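Local coordinates for protein dephospho-CoA kinase (PDB 2IF2) that probably catalyses the last step of coenzyme A biosynthesis, using ATP to phosphorylate the 3'-hydroxyl group of dephospho-CoA, at residues 127-132 and 166-171; 27-32 and 106-111. All blocks are in the same frame, centred on the assembly; numbering follows the deposited sequence.

Overall arrangement
From the N terminus, strand 3-8 runs into the predicted ATP-binding loop and helix 14-23, after which strand 27-30 forms the first half of contact 2. Some 70 largely helical residues follow before strand 108-111 returns beside it and closes that loop. Contact 1 opens only then: strand 126-130 is the next strand of the sheet, and a largely helical excursion of 33 residues separates segment 127-132 from 166-171, whose strand 170-171 comes alongside it. The two contacts are therefore in series and neither nest nor cross. Their centres lie about 15 Å apart on opposite sides of strand 3-8, so together they join each outermost strand of the parallel five-stranded sheet, order 2-3-1-4-5, to its neighbour.

Contact 1: 127-132 and 166-171; sequences LIVVYA and KYADYV
A chi1 of 39° sets CG of Asp169 between its own backbone N and carbonyl carbon, and this fold of the side chain brings the carboxylate back to the start of segment 127-132. There OD1 of Asp169 accepts the backbone N-H of Leu127 at 3.1 Å, an almost straight bond that arrives on the syn side of the carboxylate, tilted 26° out of its plane. The return bond, from Asp169 N to Leu127 O, is weak. With an alanine here, the amide of Leu127 would probably be left without its carboxylate partner, and only the weak return bond would tie this point of the turn to Leu127. Beyond the turn, Val129 N binds Tyr170 O at 2.9 Å, nearly in line with the carbonyl. This bond belongs to the parallel bridge of Val129 with Val171 and adds the short strand 170-171 to the edge of the P-loop kinase sheet, whose strand 3-8 lies on the other side of 126-130. Apolar groups fill in around these bonds. CB of Ala168 sits between CG of Leu127, at 3.6 Å, and CG1 of Val129, while the same Val129 CG1 meets CG2 of Val171 at 3.5 Å. Leu127 CD2 reaches over to the backbone carbonyl of Tyr167. CG2 of Ile128 lies 4.1 Å from Tyr170 CB, the two side chains crossing at a slant, and CB of Tyr131 touches CG1 of Val171.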
loop_
_atom_site.group_PDB
_atom_site.type_symbol
_atom_site.label_atom_id
_atom_site.label_comp_id
_atom_site.label_asym_id
_atom_site.label_seq_id
_atom_site.Cartn_x
_atom_site.Cartn_y
_atom_site.Cartn_z
ATOM N N LEU A 127 5.315 6.177 -11.451
ATOM C CA LEU A 127 4.326 5.303 -10.814
ATOM C C LEU A 127 4.142 4.020 -11.614
ATOM O O LEU A 127 4.161 4.022 -12.845
ATOM C CB LEU A 127 2.974 6.013 -10.672
ATOM C CG LEU A 127 1.794 5.230 -10.089
ATOM C CD1 LEU A 127 2.050 4.830 -8.648
ATOM C CD2 LEU A 127 0.560 6.097 -10.168
ATOM N N ILE A 128 3.968 2.925 -10.893
ATOM C CA ILE A 128 3.796 1.632 -11.510
ATOM C C ILE A 128 2.496 1.053 -11.017
ATOM O O ILE A 128 2.244 1.020 -9.816
ATOM C CB ILE A 128 4.934 0.694 -11.121
ATOM C CG1 ILE A 128 6.266 1.395 -11.372
ATOM C CG2 ILE A 128 4.831 -0.609 -11.901
ATOM C CD1 ILE A 128 7.482 0.568 -11.040
ATOM N N VAL A 129 1.667 0.605 -11.948
ATOM C CA VAL A 129 0.387 0.030 -11.588
ATOM C C VAL A 129 0.221 -1.344 -12.216
ATOM O O VAL A 129 0.601 -1.563 -13.367
ATOM C CB VAL A 129 -0.762 0.945 -12.031
ATOM C CG1 VAL A 129 -0.655 1.217 -13.518
ATOM C CG2 VAL A 129 -2.098 0.308 -11.684
ATOM N N VAL A 130 -0.343 -2.264 -11.440
ATOM C CA VAL A 130 -0.564 -3.635 -11.877
ATOM C C VAL A 130 -2.039 -3.856 -12.217
ATOM O O VAL A 130 -2.900 -3.807 -11.344
ATOM C CB VAL A 130 -0.094 -4.627 -10.772
ATOM C CG1 VAL A 130 -0.689 -4.235 -9.436
ATOM C CG2 VAL A 130 -0.476 -6.048 -11.130
ATOM N N TYR A 131 -2.320 -4.085 -13.495
ATOM C CA TYR A 131 -3.685 -4.301 -13.958
ATOM C C TYR A 131 -4.137 -5.736 -13.769
ATOM O O TYR A 131 -3.338 -6.667 -13.837
ATOM C CB TYR A 131 -3.814 -3.936 -15.439
ATOM C CG TYR A 131 -5.132 -4.353 -16.071
ATOM C CD1 TYR A 131 -6.323 -3.679 -15.775
ATOM C CD2 TYR A 131 -5.187 -5.430 -16.959
ATOM C CE1 TYR A 131 -7.541 -4.071 -16.357
ATOM C CE2 TYR A 131 -6.395 -5.831 -17.540
ATOM C CZ TYR A 131 -7.566 -5.150 -17.238
ATOM O OH TYR A 131 -8.751 -5.549 -17.825
ATOM N N ALA A 132 -5.436 -5.901 -13.548
ATOM C CA ALA A 132 -6.037 -7.216 -13.354
ATOM C C ALA A 132 -7.551 -7.074 -13.219
ATOM O O ALA A 132 -8.041 -6.388 -12.317
ATOM C CB ALA A 132 -5.458 -7.873 -12.107
ATOM N N LYS A 166 -4.574 4.451 -16.130
ATOM C CA LYS A 166 -4.297 5.712 -16.806
ATOM C C LYS A 166 -3.597 6.709 -15.877
ATOM O O LYS A 166 -3.643 7.916 -16.115
ATOM C CB LYS A 166 -5.610 6.324 -17.324
ATOM C CG LYS A 166 -6.269 5.577 -18.499
ATOM C CD LYS A 166 -7.727 6.032 -18.781
ATOM C CE LYS A 166 -7.869 7.535 -19.084
ATOM N NZ LYS A 166 -7.196 7.996 -20.333
ATOM N N TYR A 167 -2.950 6.207 -14.826
ATOM C CA TYR A 167 -2.259 7.074 -13.871
ATOM C C TYR A 167 -0.764 6.812 -13.778
ATOM O O TYR A 167 -0.009 7.641 -13.266
ATOM C CB TYR A 167 -2.870 6.924 -12.477
ATOM C CG TYR A 167 -3.900 7.975 -12.129
ATOM C CD1 TYR A 167 -5.240 7.830 -12.498
ATOM C CD2 TYR A 167 -3.529 9.121 -11.428
ATOM C CE1 TYR A 167 -6.185 8.808 -12.169
ATOM C CE2 TYR A 167 -4.457 10.097 -11.096
ATOM C CZ TYR A 167 -5.779 9.939 -11.466
ATOM O OH TYR A 167 -6.678 10.925 -11.122
ATOM N N ALA A 168 -0.338 5.660 -14.274
ATOM C CA ALA A 168 1.069 5.307 -14.210
ATOM C C ALA A 168 1.719 5.212 -15.569
ATOM O O ALA A 168 1.055 4.972 -16.577
ATOM C CB ALA A 168 1.240 3.990 -13.469
ATOM N N ASP A 169 3.035 5.400 -15.576
ATOM C CA ASP A 169 3.823 5.324 -16.792
ATOM C C ASP A 169 4.308 3.895 -17.034
ATOM O O ASP A 169 5.057 3.631 -17.971
ATOM C CB ASP A 169 5.010 6.306 -16.728
ATOM C CG ASP A 169 5.653 6.384 -15.345
ATOM O OD1 ASP A 169 5.058 6.973 -14.418
ATOM O OD2 ASP A 169 6.767 5.854 -15.190
ATOM N N TYR A 170 3.872 2.971 -16.185
ATOM C CA TYR A 170 4.236 1.569 -16.335
ATOM C C TYR A 170 3.099 0.678 -15.856
ATOM O O TYR A 170 2.624 0.810 -14.725
ATOM C CB TYR A 170 5.490 1.256 -15.539
ATOM C CG TYR A 170 6.718 1.982 -16.014
ATOM C CD1 TYR A 170 7.433 2.797 -15.151
ATOM C CD2 TYR A 170 7.197 1.817 -17.307
ATOM C CE1 TYR A 170 8.596 3.428 -15.549
ATOM C CE2 TYR A 170 8.367 2.451 -17.719
ATOM C CZ TYR A 170 9.060 3.254 -16.826
ATOM O OH TYR A 170 10.222 3.888 -17.182
ATOM N N VAL A 171 2.661 -0.230 -16.716
ATOM C CA VAL A 171 1.577 -1.120 -16.348
ATOM C C VAL A 171 1.919 -2.573 -16.611
ATOM O O VAL A 171 1.887 -3.035 -17.750
ATOM C CB VAL A 171 0.298 -0.777 -17.113
ATOM C CG1 VAL A 171 -0.850 -1.644 -16.614
ATOM C CG2 VAL A 171 -0.022 0.701 -16.947
#

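Contact 2: 27-32 and 106-111; sequences YVLDAD and TLFILE
The ring of Tyr27 lies beside that of Phe108, pointing the same way, but the two barely overlap: their planes are 17° apart and their centroids 5.9 Å. The closest approach is from Tyr27 CD1 to Phe108 CD2, at 3.7 Å. Both side chains leave the backbone with CG anti to N, which keeps the rings alongside each other. Leu29 follows on this face, its CD2 meeting the edge of the Phe108 ring at CZ, and helix 95-101 covers the group through Ile98 and Ile95. On the other face, CG1 of Val28 packs against CG2 of Ile109, beneath helix 14-23. The backbones form a regular parallel pairing, in which Leu29 N donates to Ile109 O at 2.9 Å and Leu29 O accepts the N-H of Glu111 at 3.2 Å. Strand 27-30 is thereby fixed at the edge of the P-loop kinase sheet. The pairing runs on into the next helix: Ala31 N, in its first turn, gives its hydrogen to Glu111 O at 2.8 Å. Asp30 is the N-cap of that helix, OD1 accepting the N-H of Lys33. OD2 of Asp30 lies 3.2 Å from OE1 of Glu111, acceptor facing acceptor with no hydrogen bond assigned between them; the two carboxylates are turned 50° apart. The side chain of Glu111 also touches Lys14 of the predicted ATP-binding loop. With Asp30 committed through OD1 to the helix start and Glu111 set against Lys14, the ends of the two strands place a pair of acidic groups beside that loop.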
loop_
_atom_site.group_PDB
_atom_site.type_symbol
_atom_site.label_atom_id
_atom_site.label_comp_id
_atom_site.label_asym_id
_atom_site.label_seq_id
_atom_site.Cartn_x
_atom_site.Cartn_y
_atom_site.Cartn_z
ATOM N N TYR A 27 14.554 -2.274 -3.750
ATOM C CA TYR A 27 14.185 -2.241 -2.336
ATOM C C TYR A 27 12.727 -1.816 -2.256
ATOM O O TYR A 27 12.426 -0.625 -2.237
ATOM C CB TYR A 27 15.035 -1.231 -1.563
ATOM C CG TYR A 27 14.793 -1.265 -0.066
ATOM C CD1 TYR A 27 13.625 -0.741 0.497
ATOM C CD2 TYR A 27 15.715 -1.864 0.791
ATOM C CE1 TYR A 27 13.383 -0.821 1.884
ATOM C CE2 TYR A 27 15.482 -1.950 2.176
ATOM C CZ TYR A 27 14.316 -1.428 2.715
ATOM O OH TYR A 27 14.098 -1.528 4.071
ATOM N N VAL A 28 11.829 -2.795 -2.206
ATOM C CA VAL A 28 10.405 -2.520 -2.135
ATOM C C VAL A 28 9.921 -2.545 -0.699
ATOM O O VAL A 28 10.133 -3.535 0.002
ATOM C CB VAL A 28 9.595 -3.560 -2.907
ATOM C CG1 VAL A 28 8.168 -3.074 -3.077
ATOM C CG2 VAL A 28 10.245 -3.841 -4.246
ATOM N N LEU A 29 9.277 -1.450 -0.278
ATOM C CA LEU A 29 8.719 -1.288 1.075
ATOM C C LEU A 29 7.196 -1.198 1.040
ATOM O O LEU A 29 6.624 -0.211 0.550
ATOM C CB LEU A 29 9.268 -0.021 1.761
ATOM C CG LEU A 29 8.555 0.547 3.006
ATOM C CD1 LEU A 29 8.538 -0.469 4.129
ATOM C CD2 LEU A 29 9.264 1.807 3.458
ATOM N N ASP A 30 6.557 -2.237 1.576
ATOM C CA ASP A 30 5.100 -2.337 1.661
ATOM C C ASP A 30 4.612 -1.311 2.683
ATOM O O ASP A 30 4.724 -1.517 3.893
ATOM C CB ASP A 30 4.709 -3.741 2.123
ATOM C CG ASP A 30 3.220 -3.976 2.089
ATOM O OD1 ASP A 30 2.436 -3.034 2.342
ATOM O OD2 ASP A 30 2.828 -5.127 1.820
ATOM N N ALA A 31 4.079 -0.203 2.186
ATOM C CA ALA A 31 3.578 0.862 3.041
ATOM C C ALA A 31 2.421 0.392 3.920
ATOM O O ALA A 31 2.430 0.591 5.131
ATOM C CB ALA A 31 3.141 2.034 2.183
ATOM N N ASP A 32 1.430 -0.235 3.296
ATOM C CA ASP A 32 0.262 -0.726 4.008
ATOM C C ASP A 32 0.656 -1.677 5.135
ATOM O O ASP A 32 0.208 -1.523 6.279
ATOM C CB ASP A 32 -0.687 -1.434 3.037
ATOM C CG ASP A 32 -1.080 -0.553 1.857
ATOM O OD1 ASP A 32 -1.490 0.607 2.078
ATOM O OD2 ASP A 32 -0.990 -1.023 0.704
ATOM N N THR A 106 20.264 2.925 -5.658
ATOM C CA THR A 106 19.421 1.784 -5.301
ATOM C C THR A 106 18.010 2.057 -5.807
ATOM O O THR A 106 17.574 3.206 -5.878
ATOM C CB THR A 106 19.376 1.572 -3.766
ATOM O OG1 THR A 106 18.732 0.330 -3.469
ATOM C CG2 THR A 106 18.605 2.688 -3.093
ATOM N N LEU A 107 17.301 0.998 -6.166
ATOM C CA LEU A 107 15.954 1.143 -6.680
ATOM C C LEU A 107 14.971 0.998 -5.530
ATOM O O LEU A 107 14.653 -0.109 -5.100
ATOM C CB LEU A 107 15.709 0.092 -7.766
ATOM C CG LEU A 107 14.710 0.405 -8.881
ATOM C CD1 LEU A 107 13.355 -0.101 -8.487
ATOM C CD2 LEU A 107 14.691 1.900 -9.178
ATOM N N PHE A 108 14.512 2.138 -5.022
ATOM C CA PHE A 108 13.573 2.173 -3.914
ATOM C C PHE A 108 12.127 2.309 -4.389
ATOM O O PHE A 108 11.742 3.322 -4.975
ATOM C CB PHE A 108 13.938 3.326 -2.977
ATOM C CG PHE A 108 12.995 3.491 -1.828
ATOM C CD1 PHE A 108 11.903 4.338 -1.925
ATOM C CD2 PHE A 108 13.173 2.767 -0.659
ATOM C CE1 PHE A 108 11.001 4.456 -0.878
ATOM C CE2 PHE A 108 12.274 2.879 0.394
ATOM C CZ PHE A 108 11.187 3.723 0.282
ATOM N N ILE A 109 11.334 1.273 -4.139
ATOM C CA ILE A 109 9.929 1.266 -4.523
ATOM C C ILE A 109 9.068 1.228 -3.267
ATOM O O ILE A 109 9.494 0.719 -2.227
ATOM C CB ILE A 109 9.586 0.040 -5.391
ATOM C CG1 ILE A 109 10.448 0.047 -6.656
ATOM C CG2 ILE A 109 8.098 0.045 -5.730
ATOM C CD1 ILE A 109 10.262 -1.172 -7.557
ATOM N N LEU A 110 7.857 1.769 -3.367
ATOM C CA LEU A 110 6.932 1.795 -2.240
ATOM C C LEU A 110 5.537 1.372 -2.698
ATOM O O LEU A 110 4.924 2.037 -3.525
ATOM C CB LEU A 110 6.896 3.204 -1.635
ATOM C CG LEU A 110 5.935 3.447 -0.472
ATOM C CD1 LEU A 110 6.607 4.276 0.599
ATOM C CD2 LEU A 110 4.691 4.133 -0.986
ATOM N N GLU A 111 5.043 0.257 -2.173
ATOM C CA GLU A 111 3.723 -0.218 -2.553
ATOM C C GLU A 111 2.711 0.037 -1.448
ATOM O O GLU A 111 2.895 -0.408 -0.315
ATOM C CB GLU A 111 3.756 -1.709 -2.862
ATOM C CG GLU A 111 4.221 -2.538 -1.697
ATOM C CD GLU A 111 3.738 -3.965 -1.773
ATOM O OE1 GLU A 111 4.290 -4.805 -1.024
ATOM O OE2 GLU A 111 2.803 -4.246 -2.567
#